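Local coordinates for uncharacterized protein (Staphylococcus aureus, PDB 3P8A) that is of unknown function but carries a glyoxalase-like domain of the VOC family, which may hold a small-molecule pocket on its mixed sheet, at residues H27-I32 with Y69-D74; D33-F38 with F59-Y64; Y103-K108 with F262-I267. One frame throughout, in Å; residues are numbered along the deposited sequence. Where two conformers were deposited one is given.

Interaction 1 (H27-I32 with Y69-D74)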
loop_
_atom_site.group_PDB
_atom_site.type_symbol
_atom_site.label_atom_id
_atom_site.label_comp_id
_atom_site.label_asym_id
_atom_site.label_seq_id
_atom_site.Cartn_x
_atom_site.Cartn_y
_atom_site.Cartn_z
ATOM N N HIS A 27 -1.935 -1.388 4.172
ATOM C CA HIS A 27 -0.930 -2.275 3.629
ATOM C C HIS A 27 -0.088 -1.594 2.566
ATOM O O HIS A 27 -0.436 -0.508 2.107
ATOM C CB HIS A 27 -1.558 -3.612 3.126
ATOM C CG HIS A 27 -2.571 -3.490 2.026
ATOM N ND1 HIS A 27 -3.907 -3.255 2.293
ATOM C CD2 HIS A 27 -2.418 -3.639 0.692
ATOM C CE1 HIS A 27 -4.516 -3.279 1.126
ATOM N NE2 HIS A 27 -3.653 -3.467 0.134
ATOM N N ILE A 28 1.074 -2.192 2.262
ATOM C CA ILE A 28 1.961 -1.758 1.207
ATOM C C ILE A 28 2.001 -2.891 0.188
ATOM O O ILE A 28 2.011 -4.056 0.573
ATOM C CB ILE A 28 3.384 -1.323 1.713
ATOM C CG1 ILE A 28 4.237 -0.768 0.555
ATOM C CG2 ILE A 28 4.117 -2.419 2.524
ATOM C CD1 ILE A 28 5.384 0.152 1.008
ATOM N N ILE A 29 2.002 -2.559 -1.094
ATOM C CA ILE A 29 2.031 -3.553 -2.165
ATOM C C ILE A 29 3.394 -3.668 -2.741
ATOM O O ILE A 29 3.960 -2.674 -3.206
ATOM C CB ILE A 29 0.986 -3.254 -3.271
ATOM C CG1 ILE A 29 -0.429 -3.161 -2.673
ATOM C CG2 ILE A 29 1.026 -4.306 -4.403
ATOM C CD1 ILE A 29 -1.118 -1.958 -3.097
ATOM N N HIS A 30 3.890 -4.908 -2.784
ATOM C CA HIS A 30 5.161 -5.243 -3.395
ATOM C C HIS A 30 4.926 -6.231 -4.556
ATOM O O HIS A 30 4.522 -7.375 -4.315
ATOM C CB HIS A 30 6.133 -5.795 -2.338
ATOM C CG HIS A 30 7.525 -6.090 -2.837
ATOM N ND1 HIS A 30 8.493 -6.615 -1.990
ATOM C CD2 HIS A 30 8.062 -5.940 -4.074
ATOM C CE1 HIS A 30 9.583 -6.757 -2.733
ATOM N NE2 HIS A 30 9.370 -6.366 -3.999
ATOM N N TYR A 31 5.198 -5.788 -5.812
ATOM C CA TYR A 31 5.088 -6.639 -6.993
ATOM C C TYR A 31 6.333 -7.534 -7.090
ATOM O O TYR A 31 7.441 -7.025 -7.153
ATOM C CB TYR A 31 4.822 -5.845 -8.302
ATOM C CG TYR A 31 5.060 -6.655 -9.567
ATOM C CD1 TYR A 31 5.953 -6.216 -10.541
ATOM C CD2 TYR A 31 4.449 -7.895 -9.754
ATOM C CE1 TYR A 31 6.200 -6.969 -11.691
ATOM C CE2 TYR A 31 4.757 -8.696 -10.853
ATOM C CZ TYR A 31 5.616 -8.216 -11.831
ATOM O OH TYR A 31 5.887 -8.984 -12.931
ATOM N N ILE A 32 6.129 -8.871 -7.039
ATOM C CA ILE A 32 7.187 -9.889 -7.102
ATOM C C ILE A 32 6.874 -10.891 -8.199
ATOM O O ILE A 32 5.857 -11.567 -8.124
ATOM C CB ILE A 32 7.411 -10.585 -5.715
ATOM C CG1 ILE A 32 8.035 -9.594 -4.714
ATOM C CG2 ILE A 32 8.313 -11.842 -5.854
ATOM C CD1 ILE A 32 8.213 -10.095 -3.310
ATOM N N TYR A 69 -0.254 -4.895 7.054
ATOM C CA TYR A 69 0.492 -5.992 6.458
ATOM C C TYR A 69 1.227 -5.595 5.211
ATOM O O TYR A 69 1.076 -4.485 4.717
ATOM C CB TYR A 69 -0.446 -7.193 6.165
ATOM C CG TYR A 69 -1.588 -6.919 5.215
ATOM C CD1 TYR A 69 -1.534 -7.344 3.890
ATOM C CD2 TYR A 69 -2.751 -6.278 5.651
ATOM C CE1 TYR A 69 -2.595 -7.112 3.012
ATOM C CE2 TYR A 69 -3.821 -6.049 4.783
ATOM C CZ TYR A 69 -3.732 -6.456 3.463
ATOM O OH TYR A 69 -4.777 -6.235 2.606
ATOM N N ILE A 70 2.024 -6.531 4.706
ATOM C CA ILE A 70 2.724 -6.410 3.441
ATOM C C ILE A 70 1.971 -7.315 2.480
ATOM O O ILE A 70 1.805 -8.509 2.762
ATOM C CB ILE A 70 4.215 -6.840 3.548
ATOM C CG1 ILE A 70 4.960 -6.004 4.627
ATOM C CG2 ILE A 70 4.888 -6.692 2.169
ATOM C CD1 ILE A 70 6.256 -6.666 5.187
ATOM N N GLU A 71 1.530 -6.754 1.348
ATOM C CA GLU A 71 0.887 -7.523 0.312
ATOM C C GLU A 71 1.894 -7.763 -0.790
ATOM O O GLU A 71 2.337 -6.824 -1.445
ATOM C CB GLU A 71 -0.386 -6.847 -0.220
ATOM C CG GLU A 71 -1.152 -7.754 -1.177
ATOM C CD GLU A 71 -2.247 -7.104 -1.997
ATOM O OE1 GLU A 71 -2.255 -5.858 -2.098
ATOM O OE2 GLU A 71 -3.055 -7.846 -2.601
ATOM N N LEU A 72 2.292 -9.024 -0.973
ATOM C CA LEU A 72 3.186 -9.392 -2.069
ATOM C C LEU A 72 2.242 -9.782 -3.176
ATOM O O LEU A 72 1.331 -10.551 -2.934
ATOM C CB LEU A 72 4.102 -10.555 -1.700
ATOM C CG LEU A 72 4.964 -10.426 -0.464
ATOM C CD1 LEU A 72 5.976 -11.486 -0.478
ATOM C CD2 LEU A 72 5.652 -9.034 -0.355
ATOM N N LEU A 73 2.398 -9.211 -4.344
ATOM C CA LEU A 73 1.454 -9.382 -5.435
ATOM C C LEU A 73 2.117 -9.860 -6.695
ATOM O O LEU A 73 3.207 -9.409 -7.023
ATOM C CB LEU A 73 0.707 -8.015 -5.652
ATOM C CG LEU A 73 -0.482 -7.957 -6.661
ATOM C CD1 LEU A 73 -1.722 -8.727 -6.128
ATOM C CD2 LEU A 73 -0.859 -6.519 -6.975
ATOM N N ASP A 74 1.450 -10.790 -7.426
ATOM C CA ASP A 74 1.933 -11.269 -8.719
ATOM C C ASP A 74 0.750 -11.478 -9.684
ATOM O O ASP A 74 -0.393 -11.465 -9.261
ATOM C CB ASP A 74 2.751 -12.555 -8.554
ATOM C CG ASP A 74 3.627 -13.007 -9.736
ATOM O OD1 ASP A 74 3.793 -12.216 -10.715
ATOM O OD2 ASP A 74 4.226 -14.091 -9.636
HETATM O O HOH W 1 -4.236 -4.032 -2.347
HETATM O O HOH W 2 5.095 -11.700 -13.045
#

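Interaction 2 (D33-F38 with F59-Y64)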
loop_
_atom_site.group_PDB
_atom_site.type_symbol
_atom_site.label_atom_id
_atom_site.label_comp_id
_atom_site.label_asym_id
_atom_site.label_seq_id
_atom_site.Cartn_x
_atom_site.Cartn_y
_atom_site.Cartn_z
ATOM N N ASP A 33 7.754 -11.006 -9.201
ATOM C CA ASP A 33 7.569 -11.983 -10.275
ATOM C C ASP A 33 7.843 -13.380 -9.691
ATOM O O ASP A 33 8.705 -13.495 -8.835
ATOM C CB ASP A 33 8.555 -11.701 -11.421
ATOM C CG ASP A 33 8.556 -12.773 -12.489
ATOM O OD1 ASP A 33 7.493 -13.007 -13.089
ATOM O OD2 ASP A 33 9.625 -13.356 -12.736
ATOM N N GLN A 34 7.112 -14.433 -10.143
ATOM C CA GLN A 34 7.312 -15.802 -9.633
ATOM C C GLN A 34 7.155 -15.856 -8.114
ATOM O O GLN A 34 7.996 -16.410 -7.387
ATOM C CB GLN A 34 8.677 -16.398 -10.082
ATOM C CG GLN A 34 8.754 -16.660 -11.588
ATOM C CD GLN A 34 10.144 -17.041 -12.036
ATOM O OE1 GLN A 34 10.920 -17.682 -11.310
ATOM N NE2 GLN A 34 10.485 -16.669 -13.263
ATOM N N LEU A 35 6.075 -15.228 -7.630
ATOM C CA LEU A 35 5.750 -15.152 -6.199
ATOM C C LEU A 35 5.569 -16.519 -5.523
ATOM O O LEU A 35 5.856 -16.623 -4.341
ATOM C CB LEU A 35 4.504 -14.252 -6.003
ATOM C CG LEU A 35 3.930 -14.042 -4.609
ATOM C CD1 LEU A 35 4.972 -13.457 -3.642
ATOM C CD2 LEU A 35 2.704 -13.178 -4.681
ATOM N N ASP A 36 5.125 -17.562 -6.252
ATOM C CA ASP A 36 4.939 -18.892 -5.645
ATOM C C ASP A 36 6.217 -19.495 -5.070
ATOM O O ASP A 36 6.150 -20.271 -4.119
ATOM C CB ASP A 36 4.342 -19.879 -6.629
ATOM C CG ASP A 36 2.848 -19.768 -6.760
ATOM O OD1 ASP A 36 2.175 -19.524 -5.722
ATOM O OD2 ASP A 36 2.337 -19.992 -7.876
ATOM N N ARG A 37 7.368 -19.144 -5.662
ATOM C CA ARG A 37 8.681 -19.648 -5.256
ATOM C C ARG A 37 9.251 -18.825 -4.108
ATOM O O ARG A 37 10.166 -19.271 -3.411
ATOM C CB ARG A 37 9.661 -19.553 -6.449
ATOM C CG ARG A 37 9.295 -20.436 -7.644
ATOM C CD ARG A 37 10.050 -20.035 -8.903
ATOM N NE ARG A 37 11.434 -20.510 -8.893
ATOM C CZ ARG A 37 11.819 -21.719 -9.297
ATOM N NH1 ARG A 37 13.099 -22.064 -9.250
ATOM N NH2 ARG A 37 10.926 -22.595 -9.746
ATOM N N PHE A 38 8.734 -17.608 -3.951
ATOM C CA PHE A 38 9.235 -16.604 -3.031
ATOM C C PHE A 38 8.996 -16.829 -1.554
ATOM O O PHE A 38 7.898 -17.182 -1.143
ATOM C CB PHE A 38 8.775 -15.190 -3.474
ATOM C CG PHE A 38 9.353 -14.056 -2.656
ATOM C CD1 PHE A 38 10.563 -13.473 -3.007
ATOM C CD2 PHE A 38 8.706 -13.601 -1.516
ATOM C CE1 PHE A 38 11.113 -12.450 -2.235
ATOM C CE2 PHE A 38 9.265 -12.586 -0.734
ATOM C CZ PHE A 38 10.463 -12.013 -1.103
ATOM N N PHE A 59 -2.669 -12.607 -7.876
ATOM C CA PHE A 59 -2.725 -13.359 -6.615
ATOM C C PHE A 59 -1.718 -12.785 -5.649
ATOM O O PHE A 59 -0.751 -12.145 -6.068
ATOM C CB PHE A 59 -2.474 -14.870 -6.817
ATOM C CG PHE A 59 -1.132 -15.244 -7.402
ATOM C CD1 PHE A 59 -0.894 -15.134 -8.769
ATOM C CD2 PHE A 59 -0.125 -15.760 -6.595
ATOM C CE1 PHE A 59 0.344 -15.488 -9.308
ATOM C CE2 PHE A 59 1.120 -16.115 -7.135
ATOM C CZ PHE A 59 1.344 -15.980 -8.486
ATOM N N ASN A 60 -1.895 -13.065 -4.371
ATOM C CA ASN A 60 -1.013 -12.491 -3.363
ATOM C C ASN A 60 -0.540 -13.455 -2.267
ATOM O O ASN A 60 -1.001 -14.594 -2.189
ATOM C CB ASN A 60 -1.675 -11.205 -2.763
ATOM C CG ASN A 60 -3.037 -11.398 -2.110
ATOM O OD1 ASN A 60 -3.524 -12.518 -1.920
ATOM N ND2 ASN A 60 -3.693 -10.322 -1.741
ATOM N N LYS A 61 0.400 -12.988 -1.447
ATOM C CA LYS A 61 0.954 -13.655 -0.271
ATOM C C LYS A 61 1.048 -12.536 0.698
ATOM O O LYS A 61 1.350 -11.408 0.299
ATOM C CB LYS A 61 2.343 -14.254 -0.511
ATOM C CG LYS A 61 2.352 -15.615 -1.168
ATOM C CD LYS A 61 3.748 -16.195 -1.043
ATOM C CE LYS A 61 3.911 -17.491 -1.789
ATOM N NZ LYS A 61 5.343 -17.886 -1.835
ATOM N N LEU A 62 0.724 -12.807 1.961
ATOM C CA LEU A 62 0.626 -11.755 2.962
ATOM C C LEU A 62 1.558 -11.906 4.120
ATOM O O LEU A 62 1.707 -12.990 4.665
ATOM C CB LEU A 62 -0.839 -11.654 3.442
ATOM C CG LEU A 62 -1.897 -11.732 2.313
ATOM C CD1 LEU A 62 -3.230 -12.209 2.822
ATOM C CD2 LEU A 62 -2.022 -10.402 1.574
ATOM N N GLY A 63 2.236 -10.810 4.435
ATOM C CA GLY A 63 3.125 -10.673 5.574
ATOM C C GLY A 63 2.420 -9.826 6.616
ATOM O O GLY A 63 2.477 -8.592 6.564
ATOM N N TYR A 64 1.688 -10.483 7.545
ATOM C CA TYR A 64 0.966 -9.768 8.596
ATOM C C TYR A 64 1.926 -9.245 9.649
ATOM O O TYR A 64 2.706 -10.006 10.219
ATOM C CB TYR A 64 -0.123 -10.653 9.234
ATOM C CG TYR A 64 -1.262 -10.993 8.304
ATOM C CD1 TYR A 64 -2.268 -10.072 8.038
ATOM C CD2 TYR A 64 -1.362 -12.254 7.725
ATOM C CE1 TYR A 64 -3.341 -10.392 7.204
ATOM C CE2 TYR A 64 -2.429 -12.586 6.893
ATOM C CZ TYR A 64 -3.418 -11.652 6.636
ATOM O OH TYR A 64 -4.480 -11.970 5.820
#

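Interaction 3 (Y103-K108 with F262-I267)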
loop_
_atom_site.group_PDB
_atom_site.type_symbol
_atom_site.label_atom_id
_atom_site.label_comp_id
_atom_site.label_asym_id
_atom_site.label_seq_id
_atom_site.Cartn_x
_atom_site.Cartn_y
_atom_site.Cartn_z
ATOM N N TYR A 103 6.074 -3.805 -15.714
ATOM C CA TYR A 103 6.493 -5.045 -15.029
ATOM C C TYR A 103 7.791 -4.893 -14.218
ATOM O O TYR A 103 8.488 -5.876 -13.972
ATOM C CB TYR A 103 6.535 -6.254 -16.006
ATOM C CG TYR A 103 5.178 -6.631 -16.566
ATOM C CD1 TYR A 103 4.388 -7.592 -15.942
ATOM C CD2 TYR A 103 4.706 -6.065 -17.745
ATOM C CE1 TYR A 103 3.131 -7.934 -16.442
ATOM C CE2 TYR A 103 3.449 -6.398 -18.255
ATOM C CZ TYR A 103 2.667 -7.337 -17.601
ATOM O OH TYR A 103 1.453 -7.724 -18.111
ATOM N N GLU A 104 8.079 -3.671 -13.768
ATOM C CA GLU A 104 9.217 -3.376 -12.901
ATOM C C GLU A 104 8.802 -3.803 -11.491
ATOM O O GLU A 104 7.783 -3.344 -10.978
ATOM C CB GLU A 104 9.542 -1.883 -12.925
ATOM C CG GLU A 104 10.175 -1.407 -14.224
ATOM C CD GLU A 104 10.109 0.095 -14.467
ATOM O OE1 GLU A 104 9.971 0.869 -13.490
ATOM O OE2 GLU A 104 10.213 0.499 -15.646
ATOM N N GLN A 105 9.571 -4.700 -10.885
ATOM C CA GLN A 105 9.291 -5.216 -9.542
ATOM C C GLN A 105 9.633 -4.183 -8.470
ATOM O O GLN A 105 10.523 -3.363 -8.685
ATOM C CB GLN A 105 10.083 -6.498 -9.308
ATOM C CG GLN A 105 9.674 -7.603 -10.265
ATOM C CD GLN A 105 10.496 -8.838 -10.041
ATOM O OE1 GLN A 105 10.243 -9.624 -9.129
ATOM N NE2 GLN A 105 11.540 -8.990 -10.818
ATOM N N GLY A 106 8.930 -4.250 -7.341
ATOM C CA GLY A 106 9.126 -3.353 -6.214
ATOM C C GLY A 106 7.828 -2.890 -5.605
ATOM O O GLY A 106 6.745 -3.356 -5.989
ATOM N N PHE A 107 7.932 -1.979 -4.623
ATOM C CA PHE A 107 6.762 -1.398 -3.989
ATOM C C PHE A 107 5.953 -0.637 -5.032
ATOM O O PHE A 107 6.515 0.136 -5.820
ATOM C CB PHE A 107 7.166 -0.495 -2.823
ATOM C CG PHE A 107 7.725 -1.208 -1.619
ATOM C CD1 PHE A 107 7.098 -2.341 -1.110
ATOM C CD2 PHE A 107 8.816 -0.687 -0.929
ATOM C CE1 PHE A 107 7.574 -2.959 0.034
ATOM C CE2 PHE A 107 9.283 -1.291 0.237
ATOM C CZ PHE A 107 8.679 -2.446 0.697
ATOM N N LYS A 108 4.646 -0.927 -5.100
ATOM C CA LYS A 108 3.752 -0.304 -6.083
ATOM C C LYS A 108 2.932 0.852 -5.513
ATOM O O LYS A 108 2.742 1.876 -6.196
ATOM C CB LYS A 108 2.798 -1.342 -6.696
ATOM C CG LYS A 108 3.490 -2.456 -7.515
ATOM C CD LYS A 108 4.045 -1.981 -8.877
ATOM C CE LYS A 108 5.556 -1.849 -8.891
ATOM N NZ LYS A 108 6.020 -1.056 -10.090
ATOM N N PHE A 262 17.495 -5.651 0.515
ATOM C CA PHE A 262 17.043 -5.238 -0.806
ATOM C C PHE A 262 16.561 -6.481 -1.481
ATOM O O PHE A 262 17.330 -7.437 -1.662
ATOM C CB PHE A 262 18.087 -4.529 -1.697
ATOM C CG PHE A 262 17.566 -4.391 -3.119
ATOM C CD1 PHE A 262 16.755 -3.320 -3.482
ATOM C CD2 PHE A 262 17.793 -5.391 -4.064
ATOM C CE1 PHE A 262 16.253 -3.215 -4.776
ATOM C CE2 PHE A 262 17.252 -5.302 -5.352
ATOM C CZ PHE A 262 16.522 -4.203 -5.711
ATOM N N ILE A 263 15.275 -6.495 -1.834
ATOM C CA ILE A 263 14.704 -7.662 -2.469
ATOM C C ILE A 263 13.624 -7.319 -3.472
ATOM O O ILE A 263 12.694 -6.574 -3.159
ATOM C CB ILE A 263 14.288 -8.721 -1.405
ATOM C CG1 ILE A 263 13.875 -10.051 -2.046
ATOM C CG2 ILE A 263 13.267 -8.186 -0.384
ATOM C CD1 ILE A 263 14.215 -11.292 -1.153
ATOM N N ARG A 264 13.797 -7.813 -4.714
ATOM C CA ARG A 264 12.863 -7.644 -5.832
ATOM C C ARG A 264 12.386 -6.219 -6.001
ATOM O O ARG A 264 11.178 -5.996 -6.102
ATOM C CB ARG A 264 11.658 -8.613 -5.689
ATOM C CG ARG A 264 12.042 -10.095 -5.538
ATOM C CD ARG A 264 12.435 -10.729 -6.851
ATOM N NE ARG A 264 12.177 -12.167 -6.836
ATOM C CZ ARG A 264 11.643 -12.853 -7.840
ATOM N NH1 ARG A 264 11.283 -12.233 -8.960
ATOM N NH2 ARG A 264 11.443 -14.159 -7.726
ATOM N N GLY A 265 13.335 -5.286 -6.016
ATOM C CA GLY A 265 13.102 -3.859 -6.231
ATOM C C GLY A 265 12.624 -3.044 -5.041
ATOM O O GLY A 265 12.380 -1.847 -5.191
ATOM N N ALA A 266 12.487 -3.668 -3.863
ATOM C CA ALA A 266 12.023 -3.006 -2.650
ATOM C C ALA A 266 13.072 -3.050 -1.534
ATOM O O ALA A 266 13.997 -3.868 -1.577
ATOM C CB ALA A 266 10.714 -3.631 -2.180
ATOM N N ILE A 267 12.996 -2.105 -0.592
ATOM C CA ILE A 267 13.952 -2.047 0.518
ATOM C C ILE A 267 13.194 -2.186 1.811
ATOM O O ILE A 267 12.279 -1.404 2.069
ATOM C CB ILE A 267 14.859 -0.785 0.511
ATOM C CG1 ILE A 267 15.563 -0.613 -0.858
ATOM C CG2 ILE A 267 15.891 -0.822 1.685
ATOM C CD1 ILE A 267 16.031 0.745 -1.118
HETATM O O HOH W 3 10.253 -0.111 -4.680
#

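Interaction 1 (H27-I32 with Y69-D74)
H27-I32 and Y69-D74 run parallel as neighbouring strands of the eight-stranded sheet, joining strands 24-31 and 69-75; this is the first-to-fourth strand pairing expected of a VOC module. Four good backbone bonds carry the ladder, among them E71 N to I28 O (2.8 Å) and H30 N to E71 O (2.8 Å), while I28 N to Y69 O is weak at 3.4 Å. H27, Y69, I29, E71, Y31 and L73 share one face. There CB of H27 sits squarely over the Y69 ring, 3.5 Å from its centroid. The imidazole is slid along the phenol with its plane only 18° away, so the rings barely overlap and the Y69 hydroxyl ends up above one imidazole face. Both residues place CG between the backbone N and the carbonyl carbon, which sends the rings off the sheet side by side. E71 rises next to them, its chain extended and its carboxylate turned 83° from the imidazole plane. A water spans the gap, 2.6 Å from H27 NE2 and donating to E71 OE1 at 2.7 Å. OE2 goes elsewhere, to N60 ND2. Beside L72 on the other face, I32, already in the loop, brings CD1 to L72 CD1 at 3.9 Å, and H30 directs its ring nitrogens to Y268 and R264 O. A bound glycerol hydrogen-bonds Y69 OH and E71 OE2. The polar cluster of H27, Y69 and E71 is consistent with a small-molecule pocket, though the glycerol is probably an additive; I28, I70 and L72 lie on the other face with the bonded H30.

Interaction 2 (D33-F38 with F59-Y64)
K61 and L35 run antiparallel alongside one another, the lysine reaching outward from strand 58-64 while the leucine reaches back toward it. Along this overlap the lysine methylenes lie against the leucine branches, with L35 CD1 4.0 Å from K61 CD; L35 CD2 turns to the strand backbone and rests near F59 O and the CA of N60. The lysine gets this reach from a chain that stays extended beyond CG, and its ammonium finishes among main-chain carbonyls. NZ donates to F38 O at 2.7 Å, lying in that carbonyl's plane, and to L35 O at 2.9 Å from a position 16° out of plane; a third bond, to D36 O, is weak. L35 O is gripped twice, since F38 N also donates to it at 3.1 Å. That second bond belongs to a turn in which residues 35-37 take helical backbone angles, part of the loop that leaves strand 24-31 and leads on to strand 48-53. The lysine therefore ties this loop to the sheet through its backbone. Two residues earlier on the same side of the strand, F59 meets D36, which comes across it roughly perpendicular, yet the ring and carboxylate planes are only 26° apart. CE2 of the ring makes the approach, 3.8 Å from D36 OD1, and the same carbon meets L35 CB at 4.0 Å. The D36 carboxylate stays clear of the ammonium, OD1 lying 5.3 Å from K61 NZ, so any attraction between these charges acts at a distance. L35 N is fixed by D74 OD2 on strand 69-75, and both L35 and F38 also pack against L72 there. On the strand's other side N60 points away from the loop and touches H53 of strand 48-53.

Interaction 3 (Y103-K108 with F262-I267)
The F107 ring carries the methyl of A266 over the centre of one face: CB lies 3.5 Å from the ring centroid, nearly on the normal, a clean CH-pi contact. At the ring's edge, near its plane, comes the backbone oxygen of I267, 3.5 Å from CE2. H30 and Y268 add edge-to-face ring contacts. The second pair of flat groups is the Q105 amide and the R264 guanidinium, whose planes stand 79° apart. R264 NH1 donates at 2.8 Å to a lone pair of Q105 OE1, lying in the amide plane, although the oxygen is tilted out of the guanidinium plane and the angle at hydrogen is a modest 136°. The arginine reaches it by bending at chi2, whereas the glutamine chain runs extended. OE1 also accepts from D33 N, and Q105 NE2 bonds a bound buffer molecule, probably from the crystallisation liquor. Between these two side-chain contacts the backbones come very close: G106 and G265 bring their CA atoms to 4.0 Å, an approach made possible by the absence of side chains at both. Just beyond, a water accepts from F107 N at 3.0 Å and lies 2.8 Å from G265 O, to which it may donate. The segment 262-267 is a beta hairpin with a two-residue loop, a type I' turn from I263 to A266, closed by I263 N to A266 O at 2.9 Å and by A266 N to I263 O. It links strands 259-263 and 266-272 of the seven-stranded sheet, and here its tip docks on the start of strand 106-113 in the eight-stranded one.

How the interactions relate
Interactions 1 and 2 have centres 8 Å apart and share the eight-stranded sheet, where strands 58-64 and 69-75 are neighbours; along the chain interaction 2 is nested inside the loop that interaction 1 closes. Interaction 3 follows both. Its centre is 9 Å from that of interaction 1 and 13 Å from that of interaction 2. Strand 106-113 flanks strand 24-31 on the side away from 69-75, so the same sheet runs through all three, while hairpin 262-267 brings in the seven-stranded sheet. The loop after strand 24-31 passes from the first contact to the second and also reaches the third, so it touches both the first sheet and the hairpin of the second.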